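Local coordinates for protein fumarate reductase iron-sulfur subunit (Mycolicibacterium smegmatis, PDB 7D6V) that probably passes electrons from succinate oxidation toward ubiquinone through its three iron-sulfur clusters, as part of the membrane-bound succinate dehydrogenase Sdh1, at residues Lys165-Gly170 / Leu200-Ile205; Ala178-His183 / Val188-Met193. All coordinates share one frame; numbering follows the deposited sequence.

Contact 1 (Lys165-Gly170 / Leu200-Ile205); sequences KENFAG and LGYCNI. With F3S (Fe3-s4 cluster), chain G.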
# COMPACT_ATOMS: atom_id res chain seq x y z
N LYS B 165 -13.75 -13.72 16.97
CA LYS B 165 -12.61 -12.81 16.86
C LYS B 165 -11.36 -13.39 17.51
O LYS B 165 -10.25 -13.22 16.99
CB LYS B 165 -12.96 -11.47 17.50
CG LYS B 165 -13.95 -10.64 16.70
CD LYS B 165 -13.24 -9.63 15.83
CE LYS B 165 -14.21 -8.60 15.28
NZ LYS B 165 -14.64 -7.62 16.31
N GLU B 166 -11.52 -14.08 18.64
CA GLU B 166 -10.37 -14.63 19.33
C GLU B 166 -9.85 -15.92 18.71
O GLU B 166 -8.73 -16.34 19.02
CB GLU B 166 -10.71 -14.89 20.80
CG GLU B 166 -11.88 -15.83 21.00
CD GLU B 166 -11.83 -16.54 22.33
OE1 GLU B 166 -11.54 -15.88 23.35
OE2 GLU B 166 -12.09 -17.76 22.36
N ASN B 167 -10.63 -16.56 17.85
CA ASN B 167 -10.24 -17.83 17.25
C ASN B 167 -9.75 -17.69 15.81
O ASN B 167 -9.08 -18.61 15.32
CB ASN B 167 -11.40 -18.82 17.28
CG ASN B 167 -11.88 -19.12 18.68
OD1 ASN B 167 -11.09 -19.52 19.54
ND2 ASN B 167 -13.17 -18.93 18.92
N PHE B 168 -10.06 -16.59 15.14
CA PHE B 168 -9.76 -16.42 13.72
C PHE B 168 -8.89 -15.18 13.54
O PHE B 168 -9.20 -14.12 14.08
CB PHE B 168 -11.05 -16.29 12.92
CG PHE B 168 -10.86 -16.34 11.43
CD1 PHE B 168 -10.28 -17.44 10.84
CD2 PHE B 168 -11.28 -15.30 10.63
CE1 PHE B 168 -10.12 -17.50 9.47
CE2 PHE B 168 -11.12 -15.35 9.26
CZ PHE B 168 -10.54 -16.45 8.68
N ALA B 169 -7.80 -15.33 12.79
CA ALA B 169 -6.88 -14.22 12.58
C ALA B 169 -7.34 -13.29 11.46
O ALA B 169 -7.03 -12.10 11.49
CB ALA B 169 -5.48 -14.75 12.28
N GLY B 170 -8.06 -13.82 10.48
CA GLY B 170 -8.52 -13.02 9.37
C GLY B 170 -7.73 -13.27 8.11
O GLY B 170 -6.64 -13.86 8.13
N LEU B 200 -7.53 -21.46 10.75
CA LEU B 200 -7.68 -21.53 9.30
C LEU B 200 -8.92 -22.33 8.90
O LEU B 200 -9.47 -22.12 7.82
CB LEU B 200 -6.43 -22.14 8.67
CG LEU B 200 -6.35 -22.18 7.15
CD1 LEU B 200 -6.58 -20.81 6.55
CD2 LEU B 200 -5.01 -22.74 6.71
N GLY B 201 -9.37 -23.24 9.77
CA GLY B 201 -10.56 -24.02 9.47
C GLY B 201 -11.84 -23.21 9.47
O GLY B 201 -12.83 -23.62 8.85
N TYR B 202 -11.86 -22.07 10.16
CA TYR B 202 -13.04 -21.22 10.17
C TYR B 202 -13.32 -20.63 8.80
O TYR B 202 -14.46 -20.28 8.50
CB TYR B 202 -12.88 -20.10 11.20
CG TYR B 202 -13.17 -20.55 12.61
CD1 TYR B 202 -12.15 -20.96 13.45
CD2 TYR B 202 -14.47 -20.55 13.10
CE1 TYR B 202 -12.42 -21.37 14.74
CE2 TYR B 202 -14.74 -20.96 14.38
CZ TYR B 202 -13.72 -21.37 15.20
OH TYR B 202 -13.99 -21.77 16.48
N CYS B 203 -12.21 -20.56 8.13
CA CYS B 203 -12.37 -20.01 6.79
C CYS B 203 -13.08 -21.01 5.90
O CYS B 203 -12.50 -22.03 5.52
CB CYS B 203 -11.01 -19.63 6.20
SG CYS B 203 -11.09 -18.92 4.54
N ASN B 204 -14.42 -20.68 5.41
CA ASN B 204 -14.98 -21.19 4.18
C ASN B 204 -14.61 -20.20 3.09
O ASN B 204 -14.45 -19.00 3.34
CB ASN B 204 -16.50 -21.40 4.28
CG ASN B 204 -17.29 -20.11 4.32
OD1 ASN B 204 -16.77 -19.06 4.69
ND2 ASN B 204 -18.55 -20.19 3.95
N ILE B 205 -14.45 -20.70 1.87
CA ILE B 205 -13.63 -20.00 0.89
C ILE B 205 -14.48 -19.16 -0.05
O ILE B 205 -14.15 -18.98 -1.22
CB ILE B 205 -12.75 -21.00 0.12
CG1 ILE B 205 -13.63 -21.98 -0.64
CG2 ILE B 205 -11.81 -21.72 1.06
CD1 ILE B 205 -12.85 -22.80 -1.55
FE1 F3S G . -12.72 -14.16 4.40
FE3 F3S G . -11.74 -14.84 1.99
FE4 F3S G . -12.01 -16.78 3.82
S1 F3S G . -13.58 -13.65 2.42
S2 F3S G . -13.80 -16.10 5.02
S3 F3S G . -10.60 -14.96 3.99
S4 F3S G . -12.27 -17.02 1.59

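Contact 2 (Ala178-His183 / Val188-Met193); sequences AELDMH and VDRKEM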
# COMPACT_ATOMS: atom_id res chain seq x y z
N ALA B 178 1.04 -17.38 5.02
CA ALA B 178 1.42 -17.96 3.73
C ALA B 178 2.67 -17.30 3.17
O ALA B 178 3.54 -17.97 2.60
CB ALA B 178 0.27 -17.84 2.74
N GLU B 179 2.78 -15.98 3.33
CA GLU B 179 3.95 -15.25 2.86
C GLU B 179 5.21 -15.70 3.58
O GLU B 179 6.28 -15.85 2.97
CB GLU B 179 3.72 -13.75 3.04
CG GLU B 179 4.75 -12.84 2.39
CD GLU B 179 5.98 -12.63 3.25
OE1 GLU B 179 5.85 -12.69 4.49
OE2 GLU B 179 7.07 -12.40 2.70
N LEU B 180 5.11 -15.93 4.89
CA LEU B 180 6.27 -16.42 5.64
C LEU B 180 6.57 -17.88 5.34
O LEU B 180 7.73 -18.30 5.37
CB LEU B 180 6.06 -16.21 7.13
CG LEU B 180 6.22 -14.78 7.62
CD1 LEU B 180 5.70 -14.63 9.03
CD2 LEU B 180 7.67 -14.36 7.54
N ASP B 181 5.53 -18.67 5.04
CA ASP B 181 5.72 -20.08 4.71
C ASP B 181 6.38 -20.26 3.35
O ASP B 181 7.15 -21.21 3.16
CB ASP B 181 4.38 -20.80 4.76
CG ASP B 181 4.52 -22.30 4.95
OD1 ASP B 181 5.01 -22.71 6.02
OD2 ASP B 181 4.14 -23.06 4.04
N MET B 182 6.09 -19.38 2.40
CA MET B 182 6.67 -19.47 1.07
C MET B 182 7.98 -18.72 0.94
O MET B 182 8.56 -18.69 -0.16
CB MET B 182 5.67 -18.98 0.02
CG MET B 182 4.54 -19.95 -0.26
SD MET B 182 3.10 -19.16 -1.00
CE MET B 182 1.83 -20.33 -0.55
N HIS B 183 8.46 -18.10 2.01
CA HIS B 183 9.77 -17.46 1.97
C HIS B 183 10.85 -18.52 1.81
O HIS B 183 10.91 -19.47 2.60
CB HIS B 183 10.00 -16.66 3.25
CG HIS B 183 11.13 -15.68 3.17
ND1 HIS B 183 12.44 -16.07 2.98
CD2 HIS B 183 11.15 -14.33 3.24
CE1 HIS B 183 13.21 -15.00 2.94
NE2 HIS B 183 12.46 -13.93 3.10
N VAL B 188 10.90 -21.48 10.28
CA VAL B 188 9.77 -21.95 11.09
C VAL B 188 8.69 -22.54 10.19
O VAL B 188 8.50 -22.11 9.05
CB VAL B 188 9.23 -20.78 11.94
CG1 VAL B 188 8.11 -21.24 12.85
CG2 VAL B 188 10.35 -20.17 12.75
N ASP B 189 7.98 -23.54 10.71
CA ASP B 189 6.98 -24.25 9.92
C ASP B 189 5.66 -23.50 9.87
O ASP B 189 5.20 -23.09 8.80
CB ASP B 189 6.78 -25.66 10.48
CG ASP B 189 6.07 -26.58 9.51
OD1 ASP B 189 5.71 -26.12 8.41
OD2 ASP B 189 5.88 -27.77 9.85
N ARG B 190 5.02 -23.31 11.03
CA ARG B 190 3.78 -22.56 11.23
C ARG B 190 2.54 -23.25 10.67
O ARG B 190 1.43 -22.74 10.87
CB ARG B 190 3.84 -21.14 10.63
CG ARG B 190 4.92 -20.26 11.21
CD ARG B 190 4.87 -18.88 10.57
NE ARG B 190 6.13 -18.16 10.73
CZ ARG B 190 7.19 -18.32 9.94
NH1 ARG B 190 7.15 -19.19 8.94
NH2 ARG B 190 8.29 -17.62 10.16
N LYS B 191 2.68 -24.40 10.00
CA LYS B 191 1.53 -25.04 9.38
C LYS B 191 0.52 -25.51 10.42
O LYS B 191 -0.69 -25.30 10.27
CB LYS B 191 1.99 -26.21 8.50
CG LYS B 191 2.58 -25.79 7.17
CD LYS B 191 2.93 -27.00 6.33
CE LYS B 191 3.68 -26.61 5.07
NZ LYS B 191 5.04 -26.11 5.38
N GLU B 192 1.00 -26.17 11.48
CA GLU B 192 0.10 -26.63 12.54
C GLU B 192 -0.58 -25.47 13.25
O GLU B 192 -1.77 -25.53 13.55
CB GLU B 192 0.85 -27.50 13.54
CG GLU B 192 1.38 -28.79 12.96
CD GLU B 192 0.27 -29.71 12.52
OE1 GLU B 192 0.17 -29.98 11.31
OE2 GLU B 192 -0.51 -30.16 13.39
N MET B 193 0.18 -24.41 13.55
CA MET B 193 -0.40 -23.31 14.31
C MET B 193 -1.41 -22.53 13.48
O MET B 193 -2.38 -22.00 14.04
CB MET B 193 0.69 -22.39 14.84
CG MET B 193 1.48 -21.67 13.79
SD MET B 193 2.82 -20.68 14.47
CE MET B 193 3.98 -21.95 14.94

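Contact 1 (Lys165-Gly170 / Leu200-Ile205)
The backbone N of C203, which lies against the F168 ring, donates to L200 O at 3.2 Å, and K228 NZ from helix 219-235 bonds the same carbonyl; two donors thus fix the turn that enters the Fe3-S4 cluster-binding loop of the 4Fe-4S dicluster domain. From this turn C203 ligates the cluster: its SG, anti to the backbone N (chi1 -180°), reaches iron FE4 at 2.4 Å.

Across the contact the evidence is apolar. F168 extends alongside Y202, the two side chains running in opposite directions, and its CD1 meets Y202 CB at 3.7 Å. One carbon further round the ring, F168 CE1 lies 4.0 Å from C203 CB, so the phenyl backs the ligand's own methylene. On one face of the F168 ring sits G170 N, 3.5 Å above the plane and offset toward the rim. Y141 of the membrane anchor subunit bonds Y202 O and N204 N through its hydroxyl, tying the loop to that subunit.

At the outer end the N167 amide and Y202 ring planes differ by only 5°, yet the touch is made by the aliphatic carbon: N167 CB stands 3.7 Å from Y202 CE1.

Contact 2 (Ala178-His183 / Val188-Met193)
D181, at the end of helix 171-181, faces K191, where the chain runs into helix 191-196, across a helix-loop-helix turn, and the charged contacts form a three-residue network. K191 NZ is placed 3.5 Å from D181 OD1 and equally far from D181 OD2, so this salt bridge straddles the carboxylate with two weak hydrogen bonds. The firmer bond is local: K191 NZ to D189 OD1 measures 3.1 Å and meets that oxygen nearly along its C-O axis. A bend at the end of the lysine chain (chi4 69°) turns the ammonium toward both acids. Since D181 OD1 and D189 OD1 are 4.2 Å apart, the shared ammonium probably offsets their mutual repulsion. D181 OD2 has a stronger partner in R230, which brings a second positive charge to the buried carboxylate.

The flat-group packing centres on R190. L180 CB rests over the middle of one guanidinium face, 3.6 Å above its plane, and V188 CB covers the opposite face at 3.7 Å, making an aliphatic sandwich. L180 CD1 adds a contact to R190 NE at 3.9 Å. With CG anti to the carbonyl carbon (chi1 -60°) and the chain extended from CG to NE, the group reaches between these two. Its rotation is set by polar partners: NH1 pairs with D186, NH2 bonds S117 O and NE bonds P116 O.

In the fold, helix 219-235 supplies R230, which also packs on K191, while M182 leans on helix 133-142. K218 of the membrane anchor subunit bonds D181 O and H183 O, securing the exit of helix 171-181 beside the start of helix 191-196.

Contact 2 lies within the chain loop closed by contact 1; their centres are 16 Å apart and their nearest atoms about 6 Å, without touching. They bracket the same two helices: contact 1 has the N-cap residue of helix 171-181 and the loop following helix 191-196, whereas contact 2 pairs the end of the first with the start of the second. Helix 219-235 and the membrane anchor subunit reach both. Their chemistry diverges with place: contact 1, partly buried, combines apolar packing with an iron ligand, while the buried contact 2 relies on ion pairs and a sandwiched guanidinium and contains none of the cluster-pocket residues.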